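Local coordinates for protein arylsulfatase (Pseudoalteromonas sp. MB47, PDB 7AJ0) that hydrolyses sulfate esters of the polysaccharide fucoidan, probably in an exo-acting manner, as a calcium-binding sulfatase assembled into a hexamer, at residues P79-D84 with E297-T302; K85-G90 with P356-W361. One frame throughout, in Å; residues are numbered along the deposited sequence.

Overall arrangement
Following the chain from its N terminus, the segments come in the order 79-84, 85-90, 297-302, 356-361, so the two contacts cross instead of nesting. The first two segments are consecutive pieces around helix 81-88. Interaction 1 closes a loop of 212 residues by setting the start of that helix against helix 290-311; interaction 2 closes one of 265 by laying the helix end on strand 354-360. Their centres lie 12 Å apart, and they touch: Ile83 CG2 is 3.7 Å from Ile358 CD1, and Thr302 CG2 is 3.8 Å from Leu86 CD1. Helix 81-88 thus packs against both its neighbour, helix 290-311, and the mixed sheet that both helices cover.

Interaction 1 of 2, residues P79-D84 with E297-T302; sequences PTPNID and EVDDIT
Asp299 OD2 is gripped by two N-H groups of Asn82, one from the backbone and one from the side chain, though both bonds are weak. The backbone bond is straight but long, with Asn82 N 3.2 Å from Asp299 OD2. Asn82 ND2 lies 3.1 Å from Asp299 OD2, but that bond is bent. Asn82 ND2 is also 3.1 Å from Asp299 O, again a weak bond. The amide and carboxylate planes are only 26° apart, and ND2 alone bridges the carboxylate and the main chain of the same aspartate.

The stronger bond is made by the other oxygen: Ile83 N donates to Asp299 OD1 at 2.7 Å with an angle of 162°, nearly in line with the C-O bond. What brings the carboxylate there is the first torsion of Asp299, with CG opposite the backbone N (chi1 179°), which carries the group off helix 290-311 and onto the first turn of helix 81-88. Those N-H groups have no earlier helical carbonyl to bond, and the positive end of the helix would be expected to stabilise a negative charge on this buried acid.

Carbon atoms of Pro81 and Ile83 pack against the carboxylate. Pro81 CD comes up to Asp299 OD2, while the Ile83 side chain crosses that of Asp299, with CG1 near OD1 and Ile83 CD1 4.0 Å from Asp299 CA. One turn on, Thr302 offers its methyl, CG2, to Ile83 CG1 at 4.2 Å; its hydroxyl is spent on its own helix, OG1 donating to Val298 O at 2.9 Å. Ile83 and Thr302 both rest on Phe322 of strand 318-324, and Val298 on Val59 of strand 53-59, so this is a helix pair covering one face of the central sheet in the alkaline phosphatase-like fold of sulfatases.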
loop_
_atom_site.group_PDB
_atom_site.type_symbol
_atom_site.label_atom_id
_atom_site.label_comp_id
_atom_site.label_asym_id
_atom_site.label_seq_id
_atom_site.Cartn_x
_atom_site.Cartn_y
_atom_site.Cartn_z
ATOM N N PRO A 79 1.420 -31.207 -18.566
ATOM C CA PRO A 79 1.152 -31.252 -20.009
ATOM C C PRO A 79 -0.294 -31.625 -20.307
ATOM O O PRO A 79 -0.925 -32.391 -19.577
ATOM C CB PRO A 79 2.118 -32.329 -20.523
ATOM C CG PRO A 79 3.202 -32.394 -19.503
ATOM C CD PRO A 79 2.564 -32.057 -18.182
ATOM N N THR A 80 -0.811 -31.070 -21.402
ATOM C CA THR A 80 -2.161 -31.360 -21.887
ATOM C C THR A 80 -2.085 -31.679 -23.377
ATOM O O THR A 80 -2.485 -30.871 -24.223
ATOM C CB THR A 80 -3.110 -30.189 -21.621
ATOM O OG1 THR A 80 -2.702 -29.046 -22.384
ATOM C CG2 THR A 80 -3.119 -29.828 -20.138
ATOM N N PRO A 81 -1.574 -32.862 -23.731
ATOM C CA PRO A 81 -1.368 -33.156 -25.162
ATOM C C PRO A 81 -2.653 -33.273 -25.966
ATOM O O PRO A 81 -2.693 -32.805 -27.112
ATOM C CB PRO A 81 -0.588 -34.481 -25.140
ATOM C CG PRO A 81 -0.894 -35.086 -23.811
ATOM C CD PRO A 81 -1.040 -33.926 -22.863
ATOM N N ASN A 82 -3.703 -33.891 -25.417
ATOM C CA ASN A 82 -4.929 -34.059 -26.191
ATOM C C ASN A 82 -5.621 -32.724 -26.430
ATOM O O ASN A 82 -6.110 -32.459 -27.535
ATOM C CB ASN A 82 -5.883 -35.020 -25.485
ATOM C CG ASN A 82 -5.356 -36.431 -25.446
ATOM O OD1 ASN A 82 -5.189 -37.070 -26.482
ATOM N ND2 ASN A 82 -5.095 -36.931 -24.247
ATOM N N ILE A 83 -5.684 -31.874 -25.404
ATOM C CA ILE A 83 -6.279 -30.554 -25.579
ATOM C C ILE A 83 -5.458 -29.733 -26.565
ATOM O O ILE A 83 -6.007 -28.974 -27.374
ATOM C CB ILE A 83 -6.413 -29.846 -24.218
ATOM C CG1 ILE A 83 -7.451 -30.568 -23.355
ATOM C CG2 ILE A 83 -6.786 -28.387 -24.417
ATOM C CD1 ILE A 83 -7.323 -30.286 -21.872
ATOM N N ASP A 84 -4.132 -29.872 -26.517
ATOM C CA ASP A 84 -3.288 -29.187 -27.489
ATOM C C ASP A 84 -3.618 -29.640 -28.906
ATOM O O ASP A 84 -3.634 -28.829 -29.840
ATOM C CB ASP A 84 -1.811 -29.439 -27.179
ATOM C CG ASP A 84 -1.363 -28.778 -25.884
ATOM O OD1 ASP A 84 -2.194 -28.105 -25.237
ATOM O OD2 ASP A 84 -0.179 -28.933 -25.512
ATOM N N GLU A 297 -5.792 -35.681 -15.725
ATOM C CA GLU A 297 -6.982 -36.516 -15.847
ATOM C C GLU A 297 -7.978 -35.910 -16.829
ATOM O O GLU A 297 -8.538 -36.619 -17.672
ATOM C CB GLU A 297 -7.628 -36.715 -14.474
ATOM C CG GLU A 297 -8.942 -37.494 -14.507
ATOM C CD GLU A 297 -9.293 -38.129 -13.166
ATOM O OE1 GLU A 297 -8.476 -38.032 -12.226
ATOM O OE2 GLU A 297 -10.386 -38.726 -13.052
ATOM N N VAL A 298 -8.212 -34.599 -16.738
ATOM C CA VAL A 298 -9.140 -33.946 -17.658
ATOM C C VAL A 298 -8.669 -34.107 -19.097
ATOM O O VAL A 298 -9.474 -34.316 -20.012
ATOM C CB VAL A 298 -9.306 -32.461 -17.285
ATOM C CG1 VAL A 298 -9.957 -31.695 -18.427
ATOM C CG2 VAL A 298 -10.120 -32.324 -16.009
ATOM N N ASP A 299 -7.359 -34.002 -19.322
ATOM C CA ASP A 299 -6.836 -34.119 -20.678
ATOM C C ASP A 299 -6.987 -35.538 -21.210
ATOM O O ASP A 299 -7.257 -35.735 -22.401
ATOM C CB ASP A 299 -5.369 -33.688 -20.713
ATOM C CG ASP A 299 -4.762 -33.805 -22.099
ATOM O OD1 ASP A 299 -5.099 -32.970 -22.964
ATOM O OD2 ASP A 299 -3.954 -34.735 -22.322
ATOM N N ASP A 300 -6.809 -36.542 -20.346
ATOM C CA ASP A 300 -6.980 -37.924 -20.784
ATOM C C ASP A 300 -8.436 -38.216 -21.121
ATOM O O ASP A 300 -8.727 -38.878 -22.124
ATOM C CB ASP A 300 -6.480 -38.887 -19.707
ATOM C CG ASP A 300 -4.969 -39.022 -19.698
ATOM O OD1 ASP A 300 -4.305 -38.418 -20.568
ATOM O OD2 ASP A 300 -4.443 -39.738 -18.822
ATOM N N ILE A 301 -9.366 -37.739 -20.292
ATOM C CA ILE A 301 -10.783 -37.950 -20.572
ATOM C C ILE A 301 -11.168 -37.269 -21.878
ATOM O O ILE A 301 -11.917 -37.829 -22.688
ATOM C CB ILE A 301 -11.637 -37.457 -19.389
ATOM C CG1 ILE A 301 -11.431 -38.380 -18.184
ATOM C CG2 ILE A 301 -13.105 -37.394 -19.775
ATOM C CD1 ILE A 301 -11.921 -37.806 -16.867
ATOM N N THR A 302 -10.651 -36.059 -22.109
ATOM C CA THR A 302 -10.879 -35.380 -23.380
ATOM C C THR A 302 -10.454 -36.255 -24.554
ATOM O O THR A 302 -11.193 -36.406 -25.533
ATOM C CB THR A 302 -10.120 -34.051 -23.403
ATOM O OG1 THR A 302 -10.651 -33.174 -22.401
ATOM C CG2 THR A 302 -10.226 -33.391 -24.775
#

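Interaction 2 of 2, residues K85-G90 with P356-W361; sequences KLANEG and PGIAYW
Ile358 and Tyr360, alternate residues of strand 354-360, point their side chains at the end of helix 81-88, forming a helix-on-sheet layer of the sulfatase α/β fold. Ile358 seats on the low surface left by the small Ala87, its CG2 3.6 Å from Ala87 CA and its CD1 3.9 Å from Ala87 CB. Leu86 CD2 rises against one face of the Tyr360 ring, 4.0 Å from the centroid and 28° off the normal, a CH-pi contact. The first torsion of Tyr360 (chi1 175°) swings the ring away from its own N, out past Leu86 and alongside Glu89, whose CB lies 3.8 Å from Tyr360 CE1. Were Tyr360 exchanged for an alanine, the Leu86 methyl would probably lose its aromatic partner, a gap would open beside Glu89, and the water at Tyr360 OH would lose that partner. Gly90, just before strand 91-97, the antiparallel neighbour of 354-360, passes close: a side-chain carbon there would collide with Ala359 O. Water completes the seam: one molecule joins Tyr360 OH to Glu89 OE1, weakly at the latter, and another accepts from Trp361 N at 2.8 Å and donates to Glu89 O at 3.0 Å.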
loop_
_atom_site.group_PDB
_atom_site.type_symbol
_atom_site.label_atom_id
_atom_site.label_comp_id
_atom_site.label_asym_id
_atom_site.label_seq_id
_atom_site.Cartn_x
_atom_site.Cartn_y
_atom_site.Cartn_z
ATOM N N LYS A 85 -3.895 -30.933 -29.082
ATOM C CA LYS A 85 -4.147 -31.463 -30.417
ATOM C C LYS A 85 -5.491 -30.985 -30.957
ATOM O O LYS A 85 -5.622 -30.721 -32.157
ATOM C CB LYS A 85 -4.074 -32.988 -30.384
ATOM C CG LYS A 85 -3.987 -33.642 -31.750
ATOM C CD LYS A 85 -3.608 -35.114 -31.635
ATOM C CE LYS A 85 -3.683 -35.822 -32.983
ATOM N NZ LYS A 85 -2.726 -35.265 -33.984
ATOM N N LEU A 86 -6.498 -30.853 -30.087
ATOM C CA LEU A 86 -7.754 -30.243 -30.511
ATOM C C LEU A 86 -7.519 -28.837 -31.054
ATOM O O LEU A 86 -8.073 -28.461 -32.094
ATOM C CB LEU A 86 -8.747 -30.190 -29.349
ATOM C CG LEU A 86 -9.560 -31.436 -29.005
ATOM C CD1 LEU A 86 -10.506 -31.139 -27.841
ATOM C CD2 LEU A 86 -10.341 -31.946 -30.205
ATOM N N ALA A 87 -6.695 -28.047 -30.364
ATOM C CA ALA A 87 -6.466 -26.668 -30.779
ATOM C C ALA A 87 -5.636 -26.602 -32.056
ATOM O O ALA A 87 -5.954 -25.840 -32.976
ATOM C CB ALA A 87 -5.778 -25.893 -29.653
ATOM N N ASN A 88 -4.560 -27.388 -32.129
ATOM C CA ASN A 88 -3.670 -27.300 -33.282
ATOM C C ASN A 88 -4.316 -27.867 -34.540
ATOM O O ASN A 88 -3.984 -27.442 -35.652
ATOM C CB ASN A 88 -2.356 -28.024 -32.986
ATOM C CG ASN A 88 -1.532 -27.320 -31.924
ATOM O OD1 ASN A 88 -1.625 -26.104 -31.755
ATOM N ND2 ASN A 88 -0.718 -28.083 -31.205
ATOM N N GLU A 89 -5.228 -28.823 -34.392
ATOM C CA GLU A 89 -5.985 -29.356 -35.516
ATOM C C GLU A 89 -7.332 -28.669 -35.677
ATOM O O GLU A 89 -8.173 -29.142 -36.447
ATOM C CB GLU A 89 -6.172 -30.864 -35.347
ATOM C CG GLU A 89 -4.874 -31.633 -35.493
ATOM C CD GLU A 89 -4.954 -33.033 -34.930
ATOM O OE1 GLU A 89 -6.062 -33.468 -34.550
ATOM O OE2 GLU A 89 -3.899 -33.696 -34.862
ATOM N N GLY A 90 -7.548 -27.565 -34.976
ATOM C CA GLY A 90 -8.792 -26.812 -35.075
ATOM C C GLY A 90 -8.544 -25.342 -34.891
ATOM O O GLY A 90 -7.527 -24.810 -35.359
ATOM N N PRO A 356 -10.216 -20.112 -21.737
ATOM C CA PRO A 356 -9.840 -20.898 -22.918
ATOM C C PRO A 356 -11.061 -21.250 -23.750
ATOM O O PRO A 356 -12.157 -21.463 -23.227
ATOM C CB PRO A 356 -9.193 -22.160 -22.329
ATOM C CG PRO A 356 -8.966 -21.865 -20.878
ATOM C CD PRO A 356 -9.997 -20.854 -20.483
ATOM N N GLY A 357 -10.851 -21.322 -25.061
ATOM C CA GLY A 357 -11.916 -21.682 -25.976
ATOM C C GLY A 357 -11.401 -22.298 -27.258
ATOM O O GLY A 357 -10.698 -21.640 -28.030
ATOM N N ILE A 358 -11.743 -23.560 -27.501
ATOM C CA ILE A 358 -11.248 -24.299 -28.654
ATOM C C ILE A 358 -12.438 -24.871 -29.406
ATOM O O ILE A 358 -13.330 -25.474 -28.800
ATOM C CB ILE A 358 -10.284 -25.430 -28.243
ATOM C CG1 ILE A 358 -9.086 -24.862 -27.486
ATOM C CG2 ILE A 358 -9.823 -26.207 -29.473
ATOM C CD1 ILE A 358 -8.343 -25.898 -26.669
ATOM N N ALA A 359 -12.448 -24.683 -30.722
ATOM C CA ALA A 359 -13.463 -25.251 -31.599
ATOM C C ALA A 359 -12.776 -26.221 -32.549
ATOM O O ALA A 359 -11.851 -25.835 -33.271
ATOM C CB ALA A 359 -14.199 -24.157 -32.373
ATOM N N TYR A 360 -13.220 -27.477 -32.538
ATOM C CA TYR A 360 -12.681 -28.518 -33.404
ATOM C C TYR A 360 -13.827 -29.173 -34.159
ATOM O O TYR A 360 -14.827 -29.572 -33.551
ATOM C CB TYR A 360 -11.909 -29.566 -32.594
ATOM C CG TYR A 360 -11.432 -30.745 -33.410
ATOM C CD1 TYR A 360 -10.222 -30.701 -34.088
ATOM C CD2 TYR A 360 -12.191 -31.906 -33.499
ATOM C CE1 TYR A 360 -9.782 -31.775 -34.835
ATOM C CE2 TYR A 360 -11.761 -32.986 -34.243
ATOM C CZ TYR A 360 -10.556 -32.915 -34.910
ATOM O OH TYR A 360 -10.119 -33.986 -35.654
ATOM N N TRP A 361 -13.687 -29.281 -35.480
ATOM C CA TRP A 361 -14.706 -29.925 -36.310
ATOM C C TRP A 361 -13.995 -30.511 -37.528
ATOM O O TRP A 361 -13.665 -29.784 -38.469
ATOM C CB TRP A 361 -15.798 -28.942 -36.708
ATOM C CG TRP A 361 -17.077 -29.599 -37.173
ATOM C CD1 TRP A 361 -17.235 -30.891 -37.586
ATOM C CD2 TRP A 361 -18.371 -28.988 -37.268
ATOM N NE1 TRP A 361 -18.543 -31.121 -37.935
ATOM C CE2 TRP A 361 -19.263 -29.971 -37.746
ATOM C CE3 TRP A 361 -18.862 -27.708 -36.995
ATOM C CZ2 TRP A 361 -20.616 -29.711 -37.957
ATOM C CZ3 TRP A 361 -20.207 -27.452 -37.204
ATOM C CH2 TRP A 361 -21.068 -28.449 -37.682
HETATM O O HOH W 1 -11.145 -28.820 -36.647
HETATM O O HOH W 2 -7.830 -33.548 -37.327
#